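Local coordinates for uncharacterized protein (Bacteroides fragilis, PDB 3EUR) that is of unknown function but has a thioredoxin-like fold and a Cys-X-X-Cys sequence, consistent with a thiol-disulfide redox role, at residues A[10-15]-A[106-111]; A[16-21]-A[92-97]; A[31-36]-A[117-122]; A[39-44]-A[72-77]. All coordinates share one frame; numbering follows the deposited sequence. Where two conformers were deposited one is given.

All four contacts belong to one thioredoxin-like domain built on a mixed sheet. Contact 3 pairs strands 33-38 and 116-120, contact 2 pairs strands 15-18 and 94-97, and strand 68-74, which enters contact 4, lies between strands 94-97 and 33-38. Centres run from about 12 Å apart (contacts 2 and 4) to about 19 Å (contacts 3 and 4). Along the chain contact 4 is nested inside the loops closed by the other three, while contacts 1 and 3 cross. Contact 1 packs Phe14 and Tyr109 on Leu36 of contact 3, and Phe14 on Ile73 of contact 4. Segment 39-44 of contact 4 includes Cys43, the first cysteine of the Cys-X-X-Cys sequence.

Contact 1 (A[10-15]-A[106-111]); sequences KALNFT and KNLYDL
The carbonyl oxygen of Leu12 takes the hydroxyl proton of Tyr109 in a short hydrogen bond, OH to O 2.7 Å. The donor lies in the carbonyl plane on a lone pair, at a C=O...O angle of 133°, and Leu12 O itself sits at the edge of the Tyr109 ring. Two loops of the thioredoxin-like fold meet here, one leading into strand 15-18 and the other joining helix 102-105 to strand 116-120. The second loop leaves its helix through a Schellman motif with positive phi at Asn107. Phe14 and Tyr109 cross at about a right angle, with Phe14 CD2 4.0 Å from Tyr109 CE2. Phe14 CG stands between its own backbone N and carbonyl carbon (chi1 61°), which brings the ring in beside the tyrosine. Both rings also rest on Leu36 of strand 33-38 and on Ile103 of helix 102-105, and Tyr109 meets the ring of Tyr118 edge-to-face. Toward the surface the packing is lighter: both branches of Leu108 meet the first loop, CD2 at Leu12 CD1, 4.3 Å away, and CD1 at Asn13 O, 3.5 Å away.

Contact 2 (A[16-21]-A[92-97]); sequences YTLDSG and EWTNGY
Two backbone hydrogen bonds tie Thr17 to Tyr97 as an antiparallel hydrogen-bonded pair. Thr17 N reaches Tyr97 O at 2.9 Å in the carbonyl plane, and Tyr97 N returns to Thr17 O at 2.9 Å with the donor tilted 18° from the carbonyl plane of Thr17. Next comes a CH-pi contact: Thr17 CB stands over one face of the Tyr97 ring, 3.9 Å from its centroid. Tyr97 CG is placed between its backbone N and carbonyl carbon (chi1 63°), which folds the ring back across Thr17. Apolar contacts gather around Thr94, whose CG2 touches Leu18 CD2 at 3.8 Å and Tyr16 CE1 at 4.0 Å, the tyrosine crossing it at about a right angle. Gly96 CA packs 4.4 Å from Tyr16 CB. Waters bridge the remainder: one donates to Leu18 O and bonds Tyr97 OH at 2.7 Å, while a second accepts from Asp19 N and donates to Asn95 O. Beyond Leu18 the first segment turns away in a type I beta turn, with Asp19 OD1 salt-bridged to Lys83. The short antiparallel pairing joins the N-terminal strand 15-18 to strand 94-97 of the mixed sheet of this thioredoxin-like fold.

Contact 3 (A[31-36]-A[117-122]); sequences AEYTLL and LYLLDK
Thr34 and Leu36 pair with Leu120 and Tyr118 through four backbone hydrogen bonds, the tight part of an antiparallel ladder. The Thr34–Leu120 pair is closed by Leu120 N to Thr34 O at 2.8 Å and by the reverse bond, whose donor is tilted 29° from its carbonyl plane. At the Leu36–Tyr118 pair, Leu36 N meets Tyr118 O at 2.9 Å, nearly along the C=O axis. Side chains alternate between two faces. On one, Leu35 CD1 and Leu119 CD1 meet at 4.2 Å; Leu35 CG lies anti to the backbone N (chi1 -173°), which brings CD1 within 3.5 Å of Tyr118 O. On the other, Leu36 CB rests against Tyr118 CB at 4.1 Å. The opposite end of the ladder is looser and watery. Glu32 O and Lys122 N come close, but at a poor angle for a bond, and a water links them instead, donating to the carbonyl and accepting from the amide. Another water is gripped by three atoms: it donates to Ala31 O and Asp121 O and accepts from Thr34 OG1 at 2.8 Å. Glu32 OE1 forms a salt bridge with Lys67, and Asp121 OD1 accepts from the backbone N of Asn123 and of Thr125. Within the sheet strand 68-74 runs beyond strand 33-38 and strand 126-131 beyond strand 116-120, while helix 133-141 covers the face of Tyr33, Leu35, Leu117 and Leu119.

Contact 4 (A[39-44]-A[72-77]); sequences NNPGCH and SIYPDE
The Tyr74 ring is edged by Asn39 and Asn40, with the backbone N of Asp76 over the centre of one face, 3.9 Å above the plane. Asn39 O sits near the ring plane, 3.4 Å from Tyr74 CD1, and Asn40 CG lies at the same margin, 3.5 Å from CE1. The Asn40 amide runs alongside the tyrosine, pointing the same way but with its plane 86° from the ring. The ring of Trp82 also meets Tyr74, the two planes about 20° apart, and Pro41 CD comes within 3.8 Å of Tyr74 CD1. Here the loop after strand 33-38 lies against the end of strand 68-74, and Asn39 N donates to Ile73 O at 3.0 Å. In this thioredoxin-like fold the same loop leads to helix 44-55, with Cys43 at the N-cap and opening a Cys-X-X-Cys sequence. Both ends of the Asn40 amide are used. Its OD1 accepts from Gly42 N, in the plane of the side-chain carbonyl, to form an Asx turn. Its ND2 donates to the anti lone pair of Asp76 OD2 at 2.7 Å, amide and carboxylate planes 46° apart. Asp76 OD1 is engaged separately, in a salt bridge with Lys104.

Contact 1 (A[10-15]-A[106-111])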
loop_
_atom_site.group_PDB
_atom_site.type_symbol
_atom_site.label_atom_id
_atom_site.label_comp_id
_atom_site.label_asym_id
_atom_site.label_seq_id
_atom_site.Cartn_x
_atom_site.Cartn_y
_atom_site.Cartn_z
ATOM N N LYS A 10 13.659 3.538 7.516
ATOM C CA LYS A 10 12.396 2.949 7.936
ATOM C C LYS A 10 11.246 3.853 7.503
ATOM O O LYS A 10 11.227 5.040 7.810
ATOM C CB LYS A 10 12.386 2.757 9.464
ATOM C CG LYS A 10 11.306 1.855 9.996
ATOM C CD LYS A 10 11.380 1.668 11.515
ATOM C CE LYS A 10 10.426 0.572 11.976
ATOM N NZ LYS A 10 10.653 0.213 13.420
ATOM N N ALA A 11 10.275 3.277 6.812
ATOM C CA ALA A 11 9.079 4.007 6.414
ATOM C C ALA A 11 8.391 4.557 7.644
ATOM O O ALA A 11 8.431 3.939 8.712
ATOM C CB ALA A 11 8.143 3.074 5.643
ATOM N N LEU A 12 7.680 5.664 7.476
ATOM C CA LEU A 12 6.945 6.262 8.570
ATOM C C LEU A 12 5.732 5.451 8.964
ATOM O O LEU A 12 4.983 4.970 8.118
ATOM C CB LEU A 12 6.516 7.680 8.219
ATOM C CG LEU A 12 7.552 8.739 8.408
ATOM C CD1 LEU A 12 7.692 9.077 9.911
ATOM C CD2 LEU A 12 8.793 8.569 7.648
ATOM N N ASN A 13 5.508 5.262 10.271
ATOM C CA ASN A 13 4.361 4.528 10.737
ATOM C C ASN A 13 3.091 5.310 10.594
ATOM O O ASN A 13 3.088 6.562 10.488
ATOM C CB ASN A 13 4.563 4.181 12.199
ATOM C CG ASN A 13 3.709 3.062 12.718
ATOM O OD1 ASN A 13 3.238 2.230 11.952
ATOM N ND2 ASN A 13 3.603 2.966 14.073
ATOM N N PHE A 14 1.958 4.589 10.604
ATOM C CA PHE A 14 0.630 5.162 10.629
ATOM C C PHE A 14 -0.351 4.110 11.076
ATOM O O PHE A 14 -0.071 2.924 10.946
ATOM C CB PHE A 14 0.263 5.759 9.246
ATOM C CG PHE A 14 0.255 4.730 8.157
ATOM C CD1 PHE A 14 -0.849 3.926 7.916
ATOM C CD2 PHE A 14 1.401 4.519 7.392
ATOM C CE1 PHE A 14 -0.814 2.944 6.944
ATOM C CE2 PHE A 14 1.391 3.539 6.420
ATOM C CZ PHE A 14 0.314 2.782 6.211
ATOM N N THR A 15 -1.507 4.569 11.540
ATOM C CA THR A 15 -2.636 3.730 11.890
ATOM C C THR A 15 -3.646 3.674 10.755
ATOM O O THR A 15 -4.065 4.695 10.212
ATOM C CB THR A 15 -3.346 4.226 13.155
ATOM O OG1 THR A 15 -2.442 4.162 14.239
ATOM C CG2 THR A 15 -4.579 3.348 13.490
ATOM N N LYS A 106 0.193 15.360 8.970
ATOM C CA LYS A 106 1.579 15.347 9.389
ATOM C C LYS A 106 2.586 15.179 8.215
ATOM O O LYS A 106 3.779 15.016 8.456
ATOM C CB LYS A 106 1.843 14.283 10.449
ATOM C CG LYS A 106 1.081 14.421 11.752
ATOM C CD LYS A 106 1.790 13.632 12.800
ATOM C CE LYS A 106 0.884 13.283 14.000
ATOM N NZ LYS A 106 1.503 12.295 14.966
ATOM N N ASN A 107 2.080 15.180 6.983
ATOM C CA ASN A 107 2.977 15.107 5.795
ATOM C C ASN A 107 3.884 13.908 5.860
ATOM O O ASN A 107 5.080 14.018 5.662
ATOM C CB ASN A 107 3.862 16.356 5.722
ATOM C CG ASN A 107 3.089 17.540 5.314
ATOM O OD1 ASN A 107 2.633 17.638 4.157
ATOM N ND2 ASN A 107 2.889 18.446 6.252
ATOM N N LEU A 108 3.323 12.761 6.208
ATOM C CA LEU A 108 4.159 11.581 6.431
ATOM C C LEU A 108 4.662 10.921 5.148
ATOM O O LEU A 108 5.744 10.328 5.158
ATOM C CB LEU A 108 3.397 10.536 7.230
ATOM C CG LEU A 108 2.938 10.911 8.640
ATOM C CD1 LEU A 108 2.288 9.718 9.303
ATOM C CD2 LEU A 108 4.151 11.458 9.423
ATOM N N TYR A 109 3.876 11.025 4.079
ATOM C CA TYR A 109 4.184 10.492 2.767
ATOM C C TYR A 109 3.799 11.554 1.740
ATOM O O TYR A 109 2.830 12.269 1.901
ATOM C CB TYR A 109 3.396 9.194 2.428
ATOM C CG TYR A 109 3.851 7.974 3.214
ATOM C CD1 TYR A 109 4.677 7.024 2.664
ATOM C CD2 TYR A 109 3.460 7.796 4.518
ATOM C CE1 TYR A 109 5.104 5.944 3.393
ATOM C CE2 TYR A 109 3.897 6.736 5.265
ATOM C CZ TYR A 109 4.725 5.795 4.706
ATOM O OH TYR A 109 5.165 4.706 5.410
ATOM N N ASP A 110 4.548 11.625 0.662
ATOM C CA ASP A 110 4.239 12.494 -0.476
ATOM C C ASP A 110 3.052 11.894 -1.207
ATOM O O ASP A 110 3.150 10.776 -1.703
ATOM C CB ASP A 110 5.450 12.556 -1.389
ATOM C CG ASP A 110 5.290 13.451 -2.589
ATOM O OD1 ASP A 110 4.238 14.080 -2.793
ATOM O OD2 ASP A 110 6.263 13.519 -3.367
ATOM N N LEU A 111 1.941 12.627 -1.281
ATOM C CA LEU A 111 0.715 12.175 -1.873
ATOM C C LEU A 111 0.452 12.779 -3.251
ATOM O O LEU A 111 -0.597 12.556 -3.831
ATOM C CB LEU A 111 -0.457 12.469 -0.930
ATOM C CG LEU A 111 -0.379 11.837 0.446
ATOM C CD1 LEU A 111 -1.597 12.198 1.243
ATOM C CD2 LEU A 111 -0.205 10.323 0.356
#

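Contact 2 (A[16-21]-A[92-97])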
loop_
_atom_site.group_PDB
_atom_site.type_symbol
_atom_site.label_atom_id
_atom_site.label_comp_id
_atom_site.label_asym_id
_atom_site.label_seq_id
_atom_site.Cartn_x
_atom_site.Cartn_y
_atom_site.Cartn_z
ATOM N N TYR A 16 -4.031 2.490 10.368
ATOM C CA TYR A 16 -5.083 2.262 9.414
ATOM C C TYR A 16 -6.297 1.654 10.086
ATOM O O TYR A 16 -6.177 0.995 11.125
ATOM C CB TYR A 16 -4.604 1.386 8.241
ATOM C CG TYR A 16 -4.192 0.000 8.583
ATOM C CD1 TYR A 16 -5.109 -1.000 8.718
ATOM C CD2 TYR A 16 -2.847 -0.320 8.814
ATOM C CE1 TYR A 16 -4.734 -2.278 9.058
ATOM C CE2 TYR A 16 -2.489 -1.588 9.164
ATOM C CZ TYR A 16 -3.427 -2.564 9.288
ATOM O OH TYR A 16 -3.038 -3.830 9.646
ATOM N N THR A 17 -7.441 1.894 9.481
ATOM C CA THR A 17 -8.701 1.319 9.927
ATOM C C THR A 17 -9.267 0.482 8.781
ATOM O O THR A 17 -9.332 0.931 7.633
ATOM C CB THR A 17 -9.699 2.446 10.301
ATOM O OG1 THR A 17 -9.112 3.295 11.285
ATOM C CG2 THR A 17 -10.976 1.912 10.839
ATOM N N LEU A 18 -9.680 -0.751 9.080
ATOM C CA LEU A 18 -10.301 -1.610 8.075
ATOM C C LEU A 18 -11.788 -1.316 7.998
ATOM O O LEU A 18 -12.352 -0.611 8.872
ATOM C CB LEU A 18 -10.082 -3.089 8.410
ATOM C CG LEU A 18 -8.642 -3.531 8.604
ATOM C CD1 LEU A 18 -8.574 -5.013 8.982
ATOM C CD2 LEU A 18 -7.841 -3.254 7.321
ATOM N N ASP A 19 -12.432 -1.809 6.954
ATOM C CA ASP A 19 -13.882 -1.707 6.864
ATOM C C ASP A 19 -14.621 -2.244 8.071
ATOM O O ASP A 19 -15.668 -1.723 8.435
ATOM C CB ASP A 19 -14.391 -2.402 5.610
ATOM C CG ASP A 19 -15.912 -2.315 5.484
ATOM O OD1 ASP A 19 -16.458 -1.223 5.197
ATOM O OD2 ASP A 19 -16.530 -3.376 5.683
ATOM N N SER A 20 -14.071 -3.279 8.682
ATOM C CA SER A 20 -14.679 -3.905 9.868
ATOM C C SER A 20 -14.512 -3.032 11.110
ATOM O O SER A 20 -15.128 -3.342 12.137
ATOM C CB SER A 20 -13.951 -5.186 10.118
ATOM O OG SER A 20 -12.596 -4.868 10.483
ATOM N N GLY A 21 -13.682 -1.979 11.036
ATOM C CA GLY A 21 -13.408 -1.090 12.169
ATOM C C GLY A 21 -12.177 -1.482 12.946
ATOM O O GLY A 21 -11.746 -0.762 13.834
ATOM N N GLU A 92 -7.693 -10.677 -0.433
ATOM C CA GLU A 92 -6.487 -11.091 0.270
ATOM C C GLU A 92 -5.672 -9.904 0.778
ATOM O O GLU A 92 -4.958 -10.022 1.773
ATOM C CB GLU A 92 -5.621 -11.973 -0.633
ATOM C CG GLU A 92 -6.263 -13.300 -1.006
ATOM C CD GLU A 92 -7.441 -13.132 -1.945
ATOM O OE1 GLU A 92 -7.509 -12.096 -2.638
ATOM O OE2 GLU A 92 -8.299 -14.039 -1.990
ATOM N N TRP A 93 -5.773 -8.765 0.098
ATOM C CA TRP A 93 -5.003 -7.605 0.498
ATOM C C TRP A 93 -5.588 -7.042 1.800
ATOM O O TRP A 93 -6.753 -7.340 2.137
ATOM C CB TRP A 93 -5.044 -6.529 -0.588
ATOM C CG TRP A 93 -4.563 -6.978 -1.939
ATOM C CD1 TRP A 93 -3.871 -8.118 -2.260
ATOM C CD2 TRP A 93 -4.739 -6.255 -3.150
ATOM N NE1 TRP A 93 -3.633 -8.137 -3.602
ATOM C CE2 TRP A 93 -4.142 -7.018 -4.179
ATOM C CE3 TRP A 93 -5.363 -5.047 -3.480
ATOM C CZ2 TRP A 93 -4.193 -6.631 -5.520
ATOM C CZ3 TRP A 93 -5.378 -4.668 -4.793
ATOM C CH2 TRP A 93 -4.799 -5.467 -5.792
ATOM N N THR A 94 -4.787 -6.247 2.499
ATOM C CA THR A 94 -5.242 -5.551 3.698
ATOM C C THR A 94 -5.561 -4.127 3.269
ATOM O O THR A 94 -4.668 -3.401 2.856
ATOM C CB THR A 94 -4.189 -5.626 4.769
ATOM O OG1 THR A 94 -3.893 -7.010 5.067
ATOM C CG2 THR A 94 -4.687 -4.895 6.047
ATOM N N ASN A 95 -6.839 -3.756 3.309
ATOM C CA ASN A 95 -7.322 -2.552 2.692
ATOM C C ASN A 95 -7.857 -1.607 3.771
ATOM O O ASN A 95 -8.875 -1.890 4.353
ATOM C CB ASN A 95 -8.392 -2.969 1.661
ATOM C CG ASN A 95 -7.847 -4.007 0.611
ATOM O OD1 ASN A 95 -6.832 -3.709 -0.051
ATOM N ND2 ASN A 95 -8.546 -5.203 0.418
ATOM N N GLY A 96 -7.146 -0.527 4.059
ATOM C CA GLY A 96 -7.519 0.369 5.122
ATOM C C GLY A 96 -7.567 1.821 4.717
ATOM O O GLY A 96 -7.128 2.204 3.640
ATOM N N TYR A 97 -8.131 2.619 5.605
ATOM C CA TYR A 97 -8.149 4.074 5.470
ATOM C C TYR A 97 -7.524 4.738 6.687
ATOM O O TYR A 97 -7.418 4.172 7.764
ATOM C CB TYR A 97 -9.580 4.595 5.201
ATOM C CG TYR A 97 -10.565 4.335 6.310
ATOM C CD1 TYR A 97 -10.829 5.314 7.273
ATOM C CD2 TYR A 97 -11.268 3.145 6.388
ATOM C CE1 TYR A 97 -11.789 5.089 8.293
ATOM C CE2 TYR A 97 -12.236 2.941 7.374
ATOM C CZ TYR A 97 -12.474 3.914 8.308
ATOM O OH TYR A 97 -13.445 3.668 9.273
HETATM O O HOH W 1 -14.509 1.223 9.297
HETATM O O HOH W 2 -11.087 -3.350 4.832
#

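Contact 3 (A[31-36]-A[117-122])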
loop_
_atom_site.group_PDB
_atom_site.type_symbol
_atom_site.label_atom_id
_atom_site.label_comp_id
_atom_site.label_asym_id
_atom_site.label_seq_id
_atom_site.Cartn_x
_atom_site.Cartn_y
_atom_site.Cartn_z
ATOM N N ALA A 31 5.016 -9.174 7.567
ATOM C CA ALA A 31 5.251 -9.669 6.207
ATOM C C ALA A 31 6.735 -9.652 5.924
ATOM O O ALA A 31 7.410 -8.670 6.270
ATOM C CB ALA A 31 4.512 -8.861 5.157
ATOM N N GLU A 32 7.255 -10.663 5.229
ATOM C CA GLU A 32 8.644 -10.590 4.765
ATOM C C GLU A 32 8.828 -9.367 3.847
ATOM O O GLU A 32 9.854 -8.695 3.919
ATOM C CB GLU A 32 9.051 -11.874 4.073
ATOM C CG GLU A 32 10.522 -11.886 3.673
ATOM C CD GLU A 32 10.945 -13.125 2.916
ATOM O OE1 GLU A 32 10.126 -13.646 2.173
ATOM O OE2 GLU A 32 12.113 -13.559 3.100
ATOM N N TYR A 33 7.839 -9.120 3.004
ATOM C CA TYR A 33 7.781 -7.920 2.167
ATOM C C TYR A 33 6.415 -7.311 2.325
ATOM O O TYR A 33 5.397 -8.010 2.126
ATOM C CB TYR A 33 7.971 -8.259 0.666
ATOM C CG TYR A 33 9.283 -8.870 0.345
ATOM C CD1 TYR A 33 10.364 -8.089 -0.021
ATOM C CD2 TYR A 33 9.463 -10.236 0.382
ATOM C CE1 TYR A 33 11.575 -8.663 -0.353
ATOM C CE2 TYR A 33 10.662 -10.810 0.065
ATOM C CZ TYR A 33 11.734 -10.041 -0.313
ATOM O OH TYR A 33 12.933 -10.606 -0.639
ATOM N N THR A 34 6.343 -6.000 2.585
ATOM C CA THR A 34 5.098 -5.284 2.526
ATOM C C THR A 34 5.087 -4.424 1.260
ATOM O O THR A 34 6.032 -3.656 1.033
ATOM C CB THR A 34 4.872 -4.380 3.765
ATOM O OG1 THR A 34 4.765 -5.170 4.930
ATOM C CG2 THR A 34 3.659 -3.521 3.624
ATOM N N LEU A 35 4.050 -4.556 0.450
ATOM C CA LEU A 35 3.831 -3.668 -0.666
ATOM C C LEU A 35 2.769 -2.657 -0.250
ATOM O O LEU A 35 1.600 -3.001 -0.137
ATOM C CB LEU A 35 3.410 -4.445 -1.915
ATOM C CG LEU A 35 3.313 -3.621 -3.206
ATOM C CD1 LEU A 35 4.628 -2.909 -3.530
ATOM C CD2 LEU A 35 2.918 -4.583 -4.361
ATOM N N LEU A 36 3.236 -1.463 0.106
ATOM C CA LEU A 36 2.378 -0.404 0.538
ATOM C C LEU A 36 1.841 0.336 -0.693
ATOM O O LEU A 36 2.613 0.818 -1.504
ATOM C CB LEU A 36 3.173 0.565 1.442
ATOM C CG LEU A 36 2.435 1.807 1.939
ATOM C CD1 LEU A 36 1.280 1.409 2.846
ATOM C CD2 LEU A 36 3.372 2.714 2.684
ATOM N N LEU A 117 3.412 3.185 -4.936
ATOM C CA LEU A 117 3.893 1.969 -4.295
ATOM C C LEU A 117 5.197 2.168 -3.573
ATOM O O LEU A 117 6.109 2.811 -4.078
ATOM C CB LEU A 117 4.095 0.872 -5.354
ATOM C CG LEU A 117 2.878 0.424 -6.126
ATOM C CD1 LEU A 117 3.307 -0.558 -7.230
ATOM C CD2 LEU A 117 1.843 -0.241 -5.228
ATOM N N TYR A 118 5.286 1.583 -2.384
ATOM C CA TYR A 118 6.549 1.390 -1.673
ATOM C C TYR A 118 6.721 -0.091 -1.403
ATOM O O TYR A 118 5.778 -0.735 -0.976
ATOM C CB TYR A 118 6.589 2.132 -0.317
ATOM C CG TYR A 118 6.629 3.613 -0.385
ATOM C CD1 TYR A 118 7.803 4.271 -0.039
ATOM C CD2 TYR A 118 5.570 4.347 -0.827
ATOM C CE1 TYR A 118 7.917 5.631 -0.071
ATOM C CE2 TYR A 118 5.665 5.783 -0.902
ATOM C CZ TYR A 118 6.875 6.376 -0.545
ATOM O OH TYR A 118 7.005 7.766 -0.608
ATOM N N LEU A 119 7.921 -0.615 -1.628
ATOM C CA LEU A 119 8.245 -1.978 -1.241
ATOM C C LEU A 119 9.117 -1.907 -0.008
ATOM O O LEU A 119 10.145 -1.222 -0.007
ATOM C CB LEU A 119 8.943 -2.735 -2.367
ATOM C CG LEU A 119 9.214 -4.222 -2.078
ATOM C CD1 LEU A 119 7.984 -5.028 -2.015
ATOM C CD2 LEU A 119 10.223 -4.789 -3.103
ATOM N N LEU A 120 8.671 -2.583 1.055
ATOM C CA LEU A 120 9.307 -2.542 2.365
ATOM C C LEU A 120 9.738 -3.948 2.793
ATOM O O LEU A 120 9.040 -4.933 2.475
ATOM C CB LEU A 120 8.320 -2.008 3.410
ATOM C CG LEU A 120 7.585 -0.734 3.069
ATOM C CD1 LEU A 120 6.591 -0.357 4.183
ATOM C CD2 LEU A 120 8.498 0.428 2.769
ATOM N N ASP A 121 10.863 -4.060 3.483
ATOM C CA ASP A 121 11.297 -5.335 4.012
ATOM C C ASP A 121 10.576 -5.644 5.337
ATOM O O ASP A 121 9.650 -4.949 5.740
ATOM C CB ASP A 121 12.839 -5.421 4.108
ATOM C CG ASP A 121 13.439 -4.712 5.301
ATOM O OD1 ASP A 121 12.698 -4.111 6.140
ATOM O OD2 ASP A 121 14.672 -4.792 5.406
ATOM N N LYS A 122 11.011 -6.721 5.991
ATOM C CA LYS A 122 10.317 -7.209 7.171
ATOM C C LYS A 122 10.295 -6.197 8.302
ATOM O O LYS A 122 9.383 -6.215 9.131
ATOM C CB LYS A 122 10.874 -8.539 7.669
ATOM C CG LYS A 122 12.256 -8.503 8.207
ATOM C CD LYS A 122 12.750 -9.850 8.656
ATOM C CE LYS A 122 14.098 -9.753 9.314
ATOM N NZ LYS A 122 14.564 -11.065 9.809
HETATM O O HOH W 3 7.101 -5.969 6.159
HETATM O O HOH W 4 7.023 -7.796 9.372
HETATM O O HOH W 5 12.444 -8.847 4.548
#

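Contact 4 (A[39-44]-A[72-77])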
loop_
_atom_site.group_PDB
_atom_site.type_symbol
_atom_site.label_atom_id
_atom_site.label_comp_id
_atom_site.label_asym_id
_atom_site.label_seq_id
_atom_site.Cartn_x
_atom_site.Cartn_y
_atom_site.Cartn_z
ATOM N N ASN A 39 -3.541 4.869 -2.293
ATOM C CA ASN A 39 -4.517 4.901 -3.406
ATOM C C ASN A 39 -5.621 5.874 -3.057
ATOM O O ASN A 39 -5.882 6.150 -1.880
ATOM C CB ASN A 39 -5.073 3.505 -3.610
ATOM C CG ASN A 39 -5.838 3.017 -2.438
ATOM O OD1 ASN A 39 -5.307 2.334 -1.531
ATOM N ND2 ASN A 39 -7.048 3.399 -2.369
ATOM N N ASN A 40 -6.269 6.391 -4.078
ATOM C CA ASN A 40 -7.540 7.082 -3.876
ATOM C C ASN A 40 -8.288 6.496 -4.990
ATOM O O ASN A 40 -8.004 6.804 -6.150
ATOM C CB ASN A 40 -7.446 8.628 -3.987
ATOM C CG ASN A 40 -8.776 9.267 -3.756
ATOM O OD1 ASN A 40 -9.799 8.722 -4.175
ATOM N ND2 ASN A 40 -8.792 10.409 -3.066
ATOM N N PRO A 41 -9.168 5.574 -4.671
ATOM C CA PRO A 41 -9.737 4.797 -5.754
ATOM C C PRO A 41 -10.806 5.563 -6.527
ATOM O O PRO A 41 -11.373 5.015 -7.478
ATOM C CB PRO A 41 -10.346 3.581 -5.057
ATOM C CG PRO A 41 -10.056 3.701 -3.603
ATOM C CD PRO A 41 -9.564 5.078 -3.334
ATOM N N GLY A 42 -11.082 6.819 -6.175
ATOM C CA GLY A 42 -11.717 7.703 -7.140
ATOM C C GLY A 42 -10.893 8.134 -8.372
ATOM O O GLY A 42 -10.990 9.319 -8.746
ATOM N N CYS A 43 -10.108 7.214 -9.010
ATOM C CA CYS A 43 -9.336 7.531 -10.258
ATOM C C CYS A 43 -8.876 6.348 -11.140
ATOM O O CYS A 43 -8.756 5.180 -10.685
ATOM C CB CYS A 43 -8.137 8.454 -9.963
ATOM S SG CYS A 43 -6.451 7.679 -9.877
ATOM N N HIS A 44 -8.642 6.673 -12.415
ATOM C CA HIS A 44 -8.364 5.710 -13.496
ATOM C C HIS A 44 -7.020 4.975 -13.376
ATOM O O HIS A 44 -6.931 3.759 -13.680
ATOM C CB HIS A 44 -8.433 6.409 -14.882
ATOM C CG HIS A 44 -9.813 6.826 -15.277
ATOM N ND1 HIS A 44 -10.853 5.931 -15.407
ATOM C CD2 HIS A 44 -10.326 8.046 -15.565
ATOM C CE1 HIS A 44 -11.947 6.581 -15.761
ATOM N NE2 HIS A 44 -11.655 7.867 -15.861
ATOM N N SER A 72 -3.018 -1.731 1.345
ATOM C CA SER A 72 -3.568 -0.578 0.669
ATOM C C SER A 72 -4.018 0.455 1.683
ATOM O O SER A 72 -4.687 0.121 2.683
ATOM C CB SER A 72 -4.741 -0.965 -0.194
ATOM O OG SER A 72 -5.660 0.106 -0.420
ATOM N N ILE A 73 -3.681 1.709 1.457
ATOM C CA ILE A 73 -4.028 2.786 2.377
ATOM C C ILE A 73 -4.617 3.958 1.628
ATOM O O ILE A 73 -3.990 4.496 0.695
ATOM C CB ILE A 73 -2.826 3.226 3.245
ATOM C CG1 ILE A 73 -3.222 4.292 4.272
ATOM C CG2 ILE A 73 -1.635 3.737 2.490
ATOM C CD1 ILE A 73 -4.278 3.821 5.317
ATOM N N TYR A 74 -5.796 4.366 2.062
ATOM C CA TYR A 74 -6.476 5.538 1.559
ATOM C C TYR A 74 -6.259 6.693 2.496
ATOM O O TYR A 74 -6.655 6.625 3.666
ATOM C CB TYR A 74 -7.961 5.220 1.459
ATOM C CG TYR A 74 -8.819 6.398 1.048
ATOM C CD1 TYR A 74 -8.716 6.955 -0.182
ATOM C CD2 TYR A 74 -9.805 6.876 1.854
ATOM C CE1 TYR A 74 -9.505 8.025 -0.552
ATOM C CE2 TYR A 74 -10.590 7.976 1.488
ATOM C CZ TYR A 74 -10.450 8.517 0.279
ATOM O OH TYR A 74 -11.233 9.588 -0.101
ATOM N N PRO A 75 -5.624 7.798 2.020
ATOM C CA PRO A 75 -5.228 8.874 2.948
ATOM C C PRO A 75 -6.145 10.088 2.937
ATOM O O PRO A 75 -5.856 11.074 3.601
ATOM C CB PRO A 75 -3.881 9.284 2.401
ATOM C CG PRO A 75 -4.064 9.148 0.920
ATOM C CD PRO A 75 -4.871 7.906 0.742
ATOM N N ASP A 76 -7.173 10.052 2.135
ATOM C CA ASP A 76 -8.063 11.223 1.923
ATOM C C ASP A 76 -9.404 11.097 2.664
ATOM O O ASP A 76 -9.570 10.236 3.515
ATOM C CB ASP A 76 -8.270 11.451 0.438
ATOM C CG ASP A 76 -6.988 11.835 -0.293
ATOM O OD1 ASP A 76 -6.151 12.519 0.317
ATOM O OD2 ASP A 76 -6.828 11.383 -1.454
ATOM N N GLU A 77 -10.363 11.991 2.381
ATOM C CA GLU A 77 -11.574 12.229 3.242
ATOM C C GLU A 77 -12.835 11.502 2.855
ATOM O O GLU A 77 -13.816 11.498 3.632
ATOM C CB GLU A 77 -11.938 13.738 3.238
ATOM C CG GLU A 77 -10.861 14.603 3.830
ATOM C CD GLU A 77 -9.757 14.919 2.848
ATOM O OE1 GLU A 77 -9.852 14.501 1.662
ATOM O OE2 GLU A 77 -8.777 15.568 3.262
#